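Local coordinates for protein putative acetyltransferase (Streptococcus mutans, PDB 3LD2) that binds coenzyme A and probably transfers an acyl group, such as acetyl, from it to an acceptor that is not identified, at residues A[148-153]-A[173-178]; A[56-59]-A[64-67]; A[113-118]-A[158-163]. One frame throughout, in Å; residues are numbered along the deposited sequence.

Contact 1: A[148-153]-A[173-178]. With COA (coenzyme A), chain E.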
loop_
_atom_site.group_PDB
_atom_site.type_symbol
_atom_site.label_atom_id
_atom_site.label_comp_id
_atom_site.label_asym_id
_atom_site.label_seq_id
_atom_site.Cartn_x
_atom_site.Cartn_y
_atom_site.Cartn_z
ATOM N N HIS A 148 -1.038 -7.787 3.918
ATOM C CA HIS A 148 -1.522 -7.913 5.283
ATOM C C HIS A 148 -2.396 -6.711 5.621
ATOM O O HIS A 148 -1.971 -5.572 5.430
ATOM C CB HIS A 148 -0.345 -7.919 6.239
ATOM C CG HIS A 148 0.468 -9.169 6.185
ATOM N ND1 HIS A 148 0.430 -10.122 7.178
ATOM C CD2 HIS A 148 1.340 -9.628 5.256
ATOM C CE1 HIS A 148 1.251 -11.108 6.868
ATOM N NE2 HIS A 148 1.816 -10.833 5.706
ATOM N N VAL A 149 -3.609 -6.956 6.114
ATOM C CA VAL A 149 -4.531 -5.883 6.475
ATOM C C VAL A 149 -4.978 -6.087 7.926
ATOM O O VAL A 149 -5.480 -7.151 8.279
ATOM C CB VAL A 149 -5.763 -5.865 5.532
ATOM C CG1 VAL A 149 -6.572 -4.584 5.707
ATOM C CG2 VAL A 149 -5.352 -6.009 4.079
ATOM N N LEU A 150 -4.764 -5.087 8.778
ATOM C CA LEU A 150 -5.330 -5.084 10.128
ATOM C C LEU A 150 -6.842 -5.187 10.039
ATOM O O LEU A 150 -7.439 -4.521 9.199
ATOM C CB LEU A 150 -5.002 -3.790 10.841
ATOM C CG LEU A 150 -3.570 -3.629 11.308
ATOM C CD1 LEU A 150 -3.507 -2.480 12.315
ATOM C CD2 LEU A 150 -3.069 -4.944 11.918
ATOM N N SER A 151 -7.451 -6.029 10.885
ATOM C CA SER A 151 -8.909 -6.196 10.886
ATOM C C SER A 151 -9.658 -4.914 11.306
ATOM O O SER A 151 -10.852 -4.789 11.096
ATOM C CB SER A 151 -9.343 -7.425 11.710
ATOM O OG SER A 151 -9.010 -7.320 13.080
ATOM N N SER A 152 -8.927 -3.959 11.867
ATOM C CA SER A 152 -9.472 -2.693 12.268
ATOM C C SER A 152 -9.605 -1.749 11.081
ATOM O O SER A 152 -10.258 -0.700 11.168
ATOM C CB SER A 152 -8.554 -2.068 13.315
ATOM O OG SER A 152 -7.203 -2.098 12.895
ATOM N N ASN A 153 -8.953 -2.101 9.976
ATOM C CA ASN A 153 -8.929 -1.238 8.798
ATOM C C ASN A 153 -10.127 -1.483 7.914
ATOM O O ASN A 153 -10.039 -2.101 6.862
ATOM C CB ASN A 153 -7.644 -1.400 8.019
ATOM C CG ASN A 153 -7.375 -0.216 7.124
ATOM O OD1 ASN A 153 -6.225 0.149 6.886
ATOM N ND2 ASN A 153 -8.434 0.410 6.647
ATOM N N LYS A 173 -5.659 -12.548 16.720
ATOM C CA LYS A 173 -5.086 -11.746 17.796
ATOM C C LYS A 173 -3.613 -11.437 17.613
ATOM O O LYS A 173 -2.850 -11.484 18.572
ATOM C CB LYS A 173 -5.317 -12.422 19.143
ATOM C CG LYS A 173 -6.774 -12.395 19.561
ATOM C CD LYS A 173 -7.071 -13.387 20.646
ATOM C CE LYS A 173 -7.857 -14.551 20.073
ATOM N NZ LYS A 173 -7.500 -15.865 20.701
ATOM N N GLN A 174 -3.222 -11.089 16.391
ATOM C CA GLN A 174 -1.823 -10.796 16.088
ATOM C C GLN A 174 -1.324 -9.553 16.793
ATOM O O GLN A 174 -0.161 -9.471 17.166
ATOM C CB GLN A 174 -1.606 -10.625 14.581
ATOM C CG GLN A 174 -1.338 -11.909 13.828
ATOM C CD GLN A 174 -0.348 -12.800 14.532
ATOM O OE1 GLN A 174 -0.710 -13.547 15.436
ATOM N NE2 GLN A 174 0.914 -12.739 14.109
ATOM N N PHE A 175 -2.193 -8.570 16.969
ATOM C CA PHE A 175 -1.730 -7.303 17.524
ATOM C C PHE A 175 -2.652 -6.755 18.592
ATOM O O PHE A 175 -3.875 -6.897 18.516
ATOM C CB PHE A 175 -1.562 -6.272 16.412
ATOM C CG PHE A 175 -0.743 -6.765 15.259
ATOM C CD1 PHE A 175 0.630 -6.927 15.388
ATOM C CD2 PHE A 175 -1.344 -7.081 14.060
ATOM C CE1 PHE A 175 1.386 -7.398 14.344
ATOM C CE2 PHE A 175 -0.592 -7.542 12.998
ATOM C CZ PHE A 175 0.773 -7.694 13.136
ATOM N N PHE A 176 -2.038 -6.140 19.592
ATOM C CA PHE A 176 -2.746 -5.406 20.621
ATOM C C PHE A 176 -2.555 -3.898 20.362
ATOM O O PHE A 176 -1.451 -3.379 20.474
ATOM C CB PHE A 176 -2.210 -5.817 21.996
ATOM C CG PHE A 176 -3.004 -5.271 23.150
ATOM C CD1 PHE A 176 -4.286 -5.744 23.416
ATOM C CD2 PHE A 176 -2.464 -4.290 23.981
ATOM C CE1 PHE A 176 -5.027 -5.244 24.490
ATOM C CE2 PHE A 176 -3.197 -3.781 25.060
ATOM C CZ PHE A 176 -4.478 -4.264 25.315
ATOM N N LEU A 177 -3.627 -3.208 19.993
ATOM C CA LEU A 177 -3.562 -1.765 19.729
ATOM C C LEU A 177 -4.808 -1.061 20.266
ATOM O O LEU A 177 -5.940 -1.371 19.868
ATOM C CB LEU A 177 -3.402 -1.481 18.229
ATOM C CG LEU A 177 -2.149 -2.079 17.571
ATOM C CD1 LEU A 177 -2.456 -2.506 16.128
ATOM C CD2 LEU A 177 -0.918 -1.124 17.664
ATOM N N LYS A 178 -4.576 -0.111 21.175
ATOM C CA LYS A 178 -5.650 0.669 21.782
ATOM C C LYS A 178 -6.566 -0.234 22.579
ATOM O O LYS A 178 -7.769 -0.191 22.397
ATOM C CB LYS A 178 -6.466 1.364 20.688
ATOM C CG LYS A 178 -5.752 2.513 20.082
ATOM C CD LYS A 178 -6.632 3.194 19.087
ATOM C CE LYS A 178 -6.927 2.299 17.906
ATOM N NZ LYS A 178 -7.455 3.184 16.862
HETATM N N1A COA E . -16.600 2.764 3.388
HETATM C C2A COA E . -17.214 1.709 2.547
HETATM N N3A COA E . -16.504 1.265 1.297
HETATM C C4A COA E . -15.226 1.862 0.943
HETATM C C5A COA E . -14.614 2.894 1.793
HETATM C C6A COA E . -15.311 3.361 3.031
HETATM N N6A COA E . -14.663 4.389 3.830
HETATM N N7A COA E . -13.329 3.329 1.222
HETATM C C8A COA E . -13.148 2.545 0.024
HETATM N N9A COA E . -14.272 1.580 -0.093
HETATM C C1B COA E . -14.433 1.014 -1.330
HETATM C C2B COA E . -15.702 0.966 -2.158
HETATM O O2B COA E . -16.969 0.625 -1.685
HETATM C C3B COA E . -15.328 1.151 -3.563
HETATM O O3B COA E . -16.251 1.325 -4.593
HETATM P P3B COA E . -17.128 2.757 -4.598
HETATM O O7A COA E . -17.689 2.897 -6.143
HETATM O O8A COA E . -18.420 2.698 -3.555
HETATM O O9A COA E . -16.322 3.897 -4.199
HETATM C C4B COA E . -13.828 1.363 -3.590
HETATM O O4B COA E . -13.311 1.325 -2.211
HETATM C C5B COA E . -12.914 1.875 -4.648
HETATM O O5B COA E . -12.878 3.153 -4.037
HETATM P P1A COA E . -11.645 4.238 -4.091
HETATM O O1A COA E . -12.294 5.754 -4.206
HETATM O O2A COA E . -10.813 3.915 -5.241
HETATM O O3A COA E . -10.759 4.134 -2.718
HETATM P P2A COA E . -9.878 5.364 -2.090
HETATM O O4A COA E . -10.857 6.315 -1.163
HETATM O O5A COA E . -9.242 6.167 -3.126
HETATM O O6A COA E . -8.755 4.717 -1.080
HETATM C CBP COA E . -7.926 3.401 0.631
HETATM C CCP COA E . -9.012 3.488 -0.454
HETATM C CDP COA E . -6.550 3.438 -0.087
HETATM C CEP COA E . -8.100 2.123 1.495
HETATM C CAP COA E . -8.028 4.671 1.520
HETATM O OAP COA E . -9.098 4.628 2.424
HETATM C C9P COA E . -6.768 4.796 2.364
HETATM O O9P COA E . -6.034 5.701 2.134
HETATM N N8P COA E . -6.815 4.358 3.749
HETATM C C7P COA E . -5.856 5.029 4.602
HETATM C C6P COA E . -4.876 4.038 5.239
HETATM C C5P COA E . -4.664 2.813 4.343
HETATM O O5P COA E . -3.973 2.910 3.388
HETATM N N4P COA E . -5.210 1.518 4.700
HETATM C C3P COA E . -4.557 0.267 4.263
HETATM C C2P COA E . -3.728 0.376 2.980
HETATM S S1P COA E . -1.998 -0.049 3.386
#

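Contact 2: A[56-59]-A[64-67]. With COA (coenzyme A), chain E.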
loop_
_atom_site.group_PDB
_atom_site.type_symbol
_atom_site.label_atom_id
_atom_site.label_comp_id
_atom_site.label_asym_id
_atom_site.label_seq_id
_atom_site.Cartn_x
_atom_site.Cartn_y
_atom_site.Cartn_z
ATOM N N TRP A 56 -1.110 7.390 8.439
ATOM C CA TRP A 56 -0.931 6.177 9.240
ATOM C C TRP A 56 -1.326 6.400 10.692
ATOM O O TRP A 56 -0.891 7.354 11.338
ATOM C CB TRP A 56 0.500 5.620 9.135
ATOM C CG TRP A 56 0.932 5.373 7.715
ATOM C CD1 TRP A 56 1.946 6.006 7.042
ATOM C CD2 TRP A 56 0.344 4.449 6.777
ATOM N NE1 TRP A 56 2.023 5.531 5.746
ATOM C CE2 TRP A 56 1.053 4.579 5.560
ATOM C CE3 TRP A 56 -0.699 3.523 6.851
ATOM C CZ2 TRP A 56 0.749 3.817 4.434
ATOM C CZ3 TRP A 56 -1.002 2.762 5.724
ATOM C CH2 TRP A 56 -0.284 2.920 4.534
ATOM N N SER A 57 -2.172 5.509 11.187
ATOM C CA SER A 57 -2.642 5.552 12.563
ATOM C C SER A 57 -2.638 4.137 13.098
ATOM O O SER A 57 -2.523 3.184 12.329
ATOM C CB SER A 57 -4.061 6.120 12.634
ATOM O OG SER A 57 -4.926 5.433 11.743
ATOM N N GLU A 58 -2.762 4.019 14.415
ATOM C CA GLU A 58 -2.857 2.734 15.087
ATOM C C GLU A 58 -4.072 1.976 14.620
ATOM O O GLU A 58 -4.239 0.806 14.950
ATOM C CB GLU A 58 -2.917 2.923 16.598
ATOM C CG GLU A 58 -1.615 3.465 17.167
ATOM C CD GLU A 58 -1.532 3.370 18.671
ATOM O OE1 GLU A 58 -2.390 3.995 19.343
ATOM O OE2 GLU A 58 -0.599 2.679 19.174
ATOM N N GLN A 59 -4.925 2.633 13.842
ATOM C CA GLN A 59 -6.068 1.944 13.250
ATOM C C GLN A 59 -5.690 1.141 11.974
ATOM O O GLN A 59 -6.375 0.194 11.615
ATOM C CB GLN A 59 -7.197 2.946 12.958
ATOM C CG GLN A 59 -8.553 2.329 12.601
ATOM C CD GLN A 59 -9.369 1.927 13.833
ATOM O OE1 GLN A 59 -8.819 1.463 14.845
ATOM N NE2 GLN A 59 -10.693 2.098 13.749
ATOM N N PRO A 64 5.243 1.254 15.107
ATOM C CA PRO A 64 5.179 2.523 15.841
ATOM C C PRO A 64 5.195 3.742 14.891
ATOM O O PRO A 64 5.787 3.687 13.801
ATOM C CB PRO A 64 6.433 2.487 16.719
ATOM C CG PRO A 64 6.809 1.018 16.782
ATOM C CD PRO A 64 6.440 0.468 15.447
ATOM N N LEU A 65 4.534 4.816 15.321
ATOM C CA LEU A 65 4.368 6.030 14.538
ATOM C C LEU A 65 5.380 7.072 15.003
ATOM O O LEU A 65 5.713 7.119 16.186
ATOM C CB LEU A 65 2.944 6.552 14.716
ATOM C CG LEU A 65 1.822 5.564 14.353
ATOM C CD1 LEU A 65 0.479 6.054 14.856
ATOM C CD2 LEU A 65 1.746 5.304 12.852
ATOM N N PRO A 66 5.899 7.901 14.079
ATOM C CA PRO A 66 5.584 7.961 12.649
ATOM C C PRO A 66 6.307 6.853 11.888
ATOM O O PRO A 66 7.405 6.466 12.271
ATOM C CB PRO A 66 6.161 9.327 12.219
ATOM C CG PRO A 66 6.817 9.936 13.457
ATOM C CD PRO A 66 7.001 8.817 14.427
ATOM N N VAL A 67 5.706 6.357 10.814
ATOM C CA VAL A 67 6.360 5.336 10.013
ATOM C C VAL A 67 7.236 5.910 8.871
ATOM O O VAL A 67 8.154 5.251 8.409
ATOM C CB VAL A 67 5.331 4.355 9.428
ATOM C CG1 VAL A 67 4.177 4.164 10.405
ATOM C CG2 VAL A 67 4.805 4.877 8.110
HETATM N N1A COA E . -16.600 2.764 3.388
HETATM C C2A COA E . -17.214 1.709 2.547
HETATM N N3A COA E . -16.504 1.265 1.297
HETATM C C4A COA E . -15.226 1.862 0.943
HETATM C C5A COA E . -14.614 2.894 1.793
HETATM C C6A COA E . -15.311 3.361 3.031
HETATM N N6A COA E . -14.663 4.389 3.830
HETATM N N7A COA E . -13.329 3.329 1.222
HETATM C C8A COA E . -13.148 2.545 0.024
HETATM N N9A COA E . -14.272 1.580 -0.093
HETATM C C1B COA E . -14.433 1.014 -1.330
HETATM C C2B COA E . -15.702 0.966 -2.158
HETATM O O2B COA E . -16.969 0.625 -1.685
HETATM C C3B COA E . -15.328 1.151 -3.563
HETATM O O3B COA E . -16.251 1.325 -4.593
HETATM P P3B COA E . -17.128 2.757 -4.598
HETATM O O7A COA E . -17.689 2.897 -6.143
HETATM O O8A COA E . -18.420 2.698 -3.555
HETATM O O9A COA E . -16.322 3.897 -4.199
HETATM C C4B COA E . -13.828 1.363 -3.590
HETATM O O4B COA E . -13.311 1.325 -2.211
HETATM C C5B COA E . -12.914 1.875 -4.648
HETATM O O5B COA E . -12.878 3.153 -4.037
HETATM P P1A COA E . -11.645 4.238 -4.091
HETATM O O1A COA E . -12.294 5.754 -4.206
HETATM O O2A COA E . -10.813 3.915 -5.241
HETATM O O3A COA E . -10.759 4.134 -2.718
HETATM P P2A COA E . -9.878 5.364 -2.090
HETATM O O4A COA E . -10.857 6.315 -1.163
HETATM O O5A COA E . -9.242 6.167 -3.126
HETATM O O6A COA E . -8.755 4.717 -1.080
HETATM C CBP COA E . -7.926 3.401 0.631
HETATM C CCP COA E . -9.012 3.488 -0.454
HETATM C CDP COA E . -6.550 3.438 -0.087
HETATM C CEP COA E . -8.100 2.123 1.495
HETATM C CAP COA E . -8.028 4.671 1.520
HETATM O OAP COA E . -9.098 4.628 2.424
HETATM C C9P COA E . -6.768 4.796 2.364
HETATM O O9P COA E . -6.034 5.701 2.134
HETATM N N8P COA E . -6.815 4.358 3.749
HETATM C C7P COA E . -5.856 5.029 4.602
HETATM C C6P COA E . -4.876 4.038 5.239
HETATM C C5P COA E . -4.664 2.813 4.343
HETATM O O5P COA E . -3.973 2.910 3.388
HETATM N N4P COA E . -5.210 1.518 4.700
HETATM C C3P COA E . -4.557 0.267 4.263
HETATM C C2P COA E . -3.728 0.376 2.980
HETATM S S1P COA E . -1.998 -0.049 3.386
#

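Contact 3: A[113-118]-A[158-163]. With COA (coenzyme A), chain E.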
loop_
_atom_site.group_PDB
_atom_site.type_symbol
_atom_site.label_atom_id
_atom_site.label_comp_id
_atom_site.label_asym_id
_atom_site.label_seq_id
_atom_site.Cartn_x
_atom_site.Cartn_y
_atom_site.Cartn_z
ATOM N N PHE A 113 2.558 -4.590 -1.689
ATOM C CA PHE A 113 2.408 -3.133 -1.868
ATOM C C PHE A 113 1.702 -2.443 -0.718
ATOM O O PHE A 113 0.921 -3.055 -0.008
ATOM C CB PHE A 113 1.652 -2.802 -3.162
ATOM C CG PHE A 113 0.197 -3.163 -3.119
ATOM C CD1 PHE A 113 -0.757 -2.219 -2.770
ATOM C CD2 PHE A 113 -0.220 -4.451 -3.413
ATOM C CE1 PHE A 113 -2.110 -2.547 -2.722
ATOM C CE2 PHE A 113 -1.561 -4.799 -3.368
ATOM C CZ PHE A 113 -2.512 -3.844 -3.021
ATOM N N GLY A 114 1.989 -1.159 -0.538
ATOM C CA GLY A 114 1.223 -0.309 0.362
ATOM C C GLY A 114 0.516 0.753 -0.471
ATOM O O GLY A 114 0.857 0.953 -1.640
ATOM N N ILE A 115 -0.473 1.415 0.115
ATOM C CA ILE A 115 -1.182 2.489 -0.563
ATOM C C ILE A 115 -1.792 3.470 0.445
ATOM O O ILE A 115 -2.240 3.094 1.513
ATOM C CB ILE A 115 -2.271 1.951 -1.506
ATOM C CG1 ILE A 115 -2.843 3.087 -2.370
ATOM C CG2 ILE A 115 -3.350 1.269 -0.707
ATOM C CD1 ILE A 115 -3.881 2.636 -3.357
ATOM N N ALA A 116 -1.756 4.749 0.109
ATOM C CA ALA A 116 -2.303 5.764 0.985
ATOM C C ALA A 116 -2.935 6.848 0.129
ATOM O O ALA A 116 -2.298 7.406 -0.765
ATOM C CB ALA A 116 -1.219 6.331 1.919
ATOM N N VAL A 117 -4.219 7.090 0.353
ATOM C CA VAL A 117 -4.912 8.157 -0.343
ATOM C C VAL A 117 -5.247 9.257 0.654
ATOM O O VAL A 117 -5.571 8.970 1.810
ATOM C CB VAL A 117 -6.176 7.665 -0.994
ATOM C CG1 VAL A 117 -7.029 8.846 -1.430
ATOM C CG2 VAL A 117 -5.834 6.778 -2.167
ATOM N N ALA A 118 -5.137 10.510 0.222
ATOM C CA ALA A 118 -5.409 11.626 1.128
ATOM C C ALA A 118 -6.860 11.596 1.592
ATOM O O ALA A 118 -7.784 11.485 0.782
ATOM C CB ALA A 118 -5.094 12.930 0.468
ATOM N N LEU A 158 -12.905 -3.308 2.794
ATOM C CA LEU A 158 -13.970 -3.214 1.803
ATOM C C LEU A 158 -13.404 -2.914 0.417
ATOM O O LEU A 158 -13.828 -3.481 -0.588
ATOM C CB LEU A 158 -14.972 -2.140 2.224
ATOM C CG LEU A 158 -15.802 -2.527 3.445
ATOM C CD1 LEU A 158 -16.723 -1.397 3.860
ATOM C CD2 LEU A 158 -16.611 -3.805 3.168
ATOM N N PHE A 159 -12.435 -2.003 0.391
ATOM C CA PHE A 159 -11.658 -1.673 -0.798
ATOM C C PHE A 159 -11.127 -2.936 -1.485
ATOM O O PHE A 159 -11.430 -3.187 -2.660
ATOM C CB PHE A 159 -10.500 -0.755 -0.371
ATOM C CG PHE A 159 -9.673 -0.226 -1.503
ATOM C CD1 PHE A 159 -10.221 0.616 -2.451
ATOM C CD2 PHE A 159 -8.319 -0.541 -1.589
ATOM C CE1 PHE A 159 -9.429 1.133 -3.480
ATOM C CE2 PHE A 159 -7.522 -0.028 -2.601
ATOM C CZ PHE A 159 -8.077 0.806 -3.547
ATOM N N TYR A 160 -10.361 -3.740 -0.743
ATOM C CA TYR A 160 -9.689 -4.898 -1.337
ATOM C C TYR A 160 -10.658 -5.954 -1.847
ATOM O O TYR A 160 -10.455 -6.524 -2.931
ATOM C CB TYR A 160 -8.672 -5.511 -0.380
ATOM C CG TYR A 160 -7.451 -4.646 -0.199
ATOM C CD1 TYR A 160 -6.804 -4.100 -1.298
ATOM C CD2 TYR A 160 -6.945 -4.382 1.062
ATOM C CE1 TYR A 160 -5.675 -3.299 -1.147
ATOM C CE2 TYR A 160 -5.825 -3.591 1.235
ATOM C CZ TYR A 160 -5.183 -3.053 0.123
ATOM O OH TYR A 160 -4.062 -2.264 0.289
ATOM N N LYS A 161 -11.717 -6.197 -1.080
ATOM C CA LYS A 161 -12.770 -7.102 -1.521
ATOM C C LYS A 161 -13.415 -6.573 -2.797
ATOM O O LYS A 161 -13.662 -7.320 -3.751
ATOM C CB LYS A 161 -13.840 -7.252 -0.445
ATOM C CG LYS A 161 -14.753 -8.436 -0.700
ATOM C CD LYS A 161 -13.999 -9.730 -0.354
ATOM C CE LYS A 161 -14.402 -10.942 -1.214
ATOM N NZ LYS A 161 -13.457 -12.037 -0.868
ATOM N N LYS A 162 -13.697 -5.276 -2.804
ATOM C CA LYS A 162 -14.329 -4.653 -3.965
ATOM C C LYS A 162 -13.477 -4.840 -5.234
ATOM O O LYS A 162 -13.991 -5.212 -6.278
ATOM C CB LYS A 162 -14.630 -3.179 -3.676
ATOM C CG LYS A 162 -15.507 -2.461 -4.691
ATOM C CD LYS A 162 -16.853 -3.149 -4.916
ATOM C CE LYS A 162 -17.963 -2.126 -5.225
ATOM N NZ LYS A 162 -17.487 -0.958 -6.013
ATOM N N LEU A 163 -12.169 -4.614 -5.127
ATOM C CA LEU A 163 -11.249 -4.742 -6.268
ATOM C C LEU A 163 -10.897 -6.184 -6.614
ATOM O O LEU A 163 -10.022 -6.432 -7.433
ATOM C CB LEU A 163 -9.960 -3.953 -6.007
ATOM C CG LEU A 163 -10.022 -2.461 -6.374
ATOM C CD1 LEU A 163 -11.439 -1.961 -6.598
ATOM C CD2 LEU A 163 -9.322 -1.619 -5.331
HETATM N N1A COA E . -16.600 2.764 3.388
HETATM C C2A COA E . -17.214 1.709 2.547
HETATM N N3A COA E . -16.504 1.265 1.297
HETATM C C4A COA E . -15.226 1.862 0.943
HETATM C C5A COA E . -14.614 2.894 1.793
HETATM C C6A COA E . -15.311 3.361 3.031
HETATM N N6A COA E . -14.663 4.389 3.830
HETATM N N7A COA E . -13.329 3.329 1.222
HETATM C C8A COA E . -13.148 2.545 0.024
HETATM N N9A COA E . -14.272 1.580 -0.093
HETATM C C1B COA E . -14.433 1.014 -1.330
HETATM C C2B COA E . -15.702 0.966 -2.158
HETATM O O2B COA E . -16.969 0.625 -1.685
HETATM C C3B COA E . -15.328 1.151 -3.563
HETATM O O3B COA E . -16.251 1.325 -4.593
HETATM P P3B COA E . -17.128 2.757 -4.598
HETATM O O7A COA E . -17.689 2.897 -6.143
HETATM O O8A COA E . -18.420 2.698 -3.555
HETATM O O9A COA E . -16.322 3.897 -4.199
HETATM C C4B COA E . -13.828 1.363 -3.590
HETATM O O4B COA E . -13.311 1.325 -2.211
HETATM C C5B COA E . -12.914 1.875 -4.648
HETATM O O5B COA E . -12.878 3.153 -4.037
HETATM P P1A COA E . -11.645 4.238 -4.091
HETATM O O1A COA E . -12.294 5.754 -4.206
HETATM O O2A COA E . -10.813 3.915 -5.241
HETATM O O3A COA E . -10.759 4.134 -2.718
HETATM P P2A COA E . -9.878 5.364 -2.090
HETATM O O4A COA E . -10.857 6.315 -1.163
HETATM O O5A COA E . -9.242 6.167 -3.126
HETATM O O6A COA E . -8.755 4.717 -1.080
HETATM C CBP COA E . -7.926 3.401 0.631
HETATM C CCP COA E . -9.012 3.488 -0.454
HETATM C CDP COA E . -6.550 3.438 -0.087
HETATM C CEP COA E . -8.100 2.123 1.495
HETATM C CAP COA E . -8.028 4.671 1.520
HETATM O OAP COA E . -9.098 4.628 2.424
HETATM C C9P COA E . -6.768 4.796 2.364
HETATM O O9P COA E . -6.034 5.701 2.134
HETATM N N8P COA E . -6.815 4.358 3.749
HETATM C C7P COA E . -5.856 5.029 4.602
HETATM C C6P COA E . -4.876 4.038 5.239
HETATM C C5P COA E . -4.664 2.813 4.343
HETATM O O5P COA E . -3.973 2.910 3.388
HETATM N N4P COA E . -5.210 1.518 4.700
HETATM C C3P COA E . -4.557 0.267 4.263
HETATM C C2P COA E . -3.728 0.376 2.980
HETATM S S1P COA E . -1.998 -0.049 3.386
#

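Contact 1: A[148-153]-A[173-178]
Leu150, the last residue of strand 144-150, spreads its two methyl branches against Phe175 and Leu177 of strand 166-177. In this GNAT fold the two strands are not neighbours: strand 180-190 lies between them in the sheet, so the contact is carried by side chains alone.

The apolar contacts divide between the branches. CD2 of Leu150 lies 3.5 Å from CD2 of Phe175 and meets the ring obliquely, while CD1 of Leu150 stands 4.0 Å from CD1 of Leu177. Both aromatic and aliphatic partners cross the leucine at about a right angle. Gln174 and Phe175 both face Val182, which makes a classic beta bulge in the edge strand, and CB of Gln174 rests over one face of the Phe175 ring. Pro62 touches both Leu150 and Phe175.

The polar part belongs to the turn after the strand. A type I turn from Leu150 to Asn153 is closed by Asn153 N to Leu150 O at 3.0 Å and leads into helix 154-162, with Asn153 at the N-cap position. With CG anti to the backbone N (chi1 -159°), the amide of Asn153 reaches coenzyme A, where N4P donates a weak bond of 2.8 Å to OD1, bent to 122° at the hydrogen.

Contact 2: A[56-59]-A[64-67]
Trp56 and Leu65 both carry CG opposite their own carbonyl carbon (chi1 -55° and -57°), and these torsions set the indole against Val67 and the isobutyl group against the backbone of residues 56-58. Val67 has a chi1 of -34°, away from a staggered value, and points CG2 at the pyrrole part of the indole. The two segments are the arms of an irregular loop between helix 45-55 and helix 70-77 of the GNAT fold, beside the reactive end of coenzyme A.

The closest approach is CG2 of Val67 to CD1 of Trp56, at 3.3 Å. This methyl comes in obliquely to the ring and also reaches NE1, and the two side chains cross at about a right angle. At 2.50 Å resolution the short distance is evidence of contact, not of strain.

Leu65 uses both of its methyls. CD2 lies 3.9 Å from CB of Trp56 and also touches the carbonyl O of that residue, whereas CD1 lies over the backbone farther along, 3.9 Å from CA of Ser57. The same CD1 is 4.1 Å from CG of Glu58, so the aliphatic part of the glutamate borders the leucine. The peptide bond between Leu65 and Pro66 is cis, a bend in the chain between the two residues that touch Trp56.

Beyond the loop, Glu52 makes a weak hydrogen bond with NE1 of Trp56, and Asn60 accepts one from the backbone N of Ser57. The six-membered end of the indole points to the cofactor: the thiol sulfur S1P of coenzyme A lies in the ring plane at its edge, 3.6 Å from CH2 of Trp56.

Contact 3: A[113-118]-A[158-163]
Phe113 and Tyr160 approach from opposite directions, one from strand 110-117 and the other from helix 154-162, with ring planes at 78° and centroids 6.0 Å apart. These elements form the two sides of the coenzyme A cleft of the GNAT fold, where backbone N atoms of Arg123, Gly125, Gly127 and Arg128 also bind the cofactor. The rings meet obliquely, and their nearest carbons are CZ of Phe113 and CE1 of Tyr160, at 3.7 Å. Phe113 has CG between its backbone N and carbonyl carbon (chi1 70°), a torsion that swings the ring toward the helix. Tyr160 OH lies 3.6 Å from CE1 of Phe113. Ile115 runs alongside the tyrosine, pointing the other way, with CG2 3.7 Å from Tyr160 OH. All three side chains are buried, and Ile147 touches both rings.

Phe159 is turned to the cofactor instead. One face of its ring receives CD2 of Leu163, and the opposite face carries CCP of coenzyme A, 3.7 Å above the plane. The ribose oxygen O4B lies in plane at the ring edge, 3.2 Å from CD1 of Phe159.

Polar groups hold two separate points of coenzyme A. Midway along the pantetheine arm, amide oxygen O9P accepts a 2.9 Å hydrogen bond from Val117 N, nearly straight at 166°. At the 3'-phosphate, the bent chain of Lys162 lets NZ donate a hydrogen bond of 3.0 Å to the ester oxygen O3B. The cofactor is thus gripped in two ways: strand backbone reads the arm, while helix side chains supply an aromatic surface and a positive charge that probably favours the phosphate.

From the N terminus, contact 2 comes first and closes a short loop between helices 45-55 and 70-77. It is complete before either of the others opens. Contact 3 opens on strand 110-117; contact 1 opens on strand 144-150 before contact 3 closes on helix 154-162, and closes last on strand 166-177, so these two cross. They reach the same sheet, where strands 110-117 and 144-150 are neighbours, and Val149 packs on Tyr160 between them. Contacts 1 and 2 are joined through Ser152 and Lys178, both probably hydrogen-bonded to Gln59. Trp56 touches Ile115 and Ala116, linking contacts 2 and 3. All three meet coenzyme A.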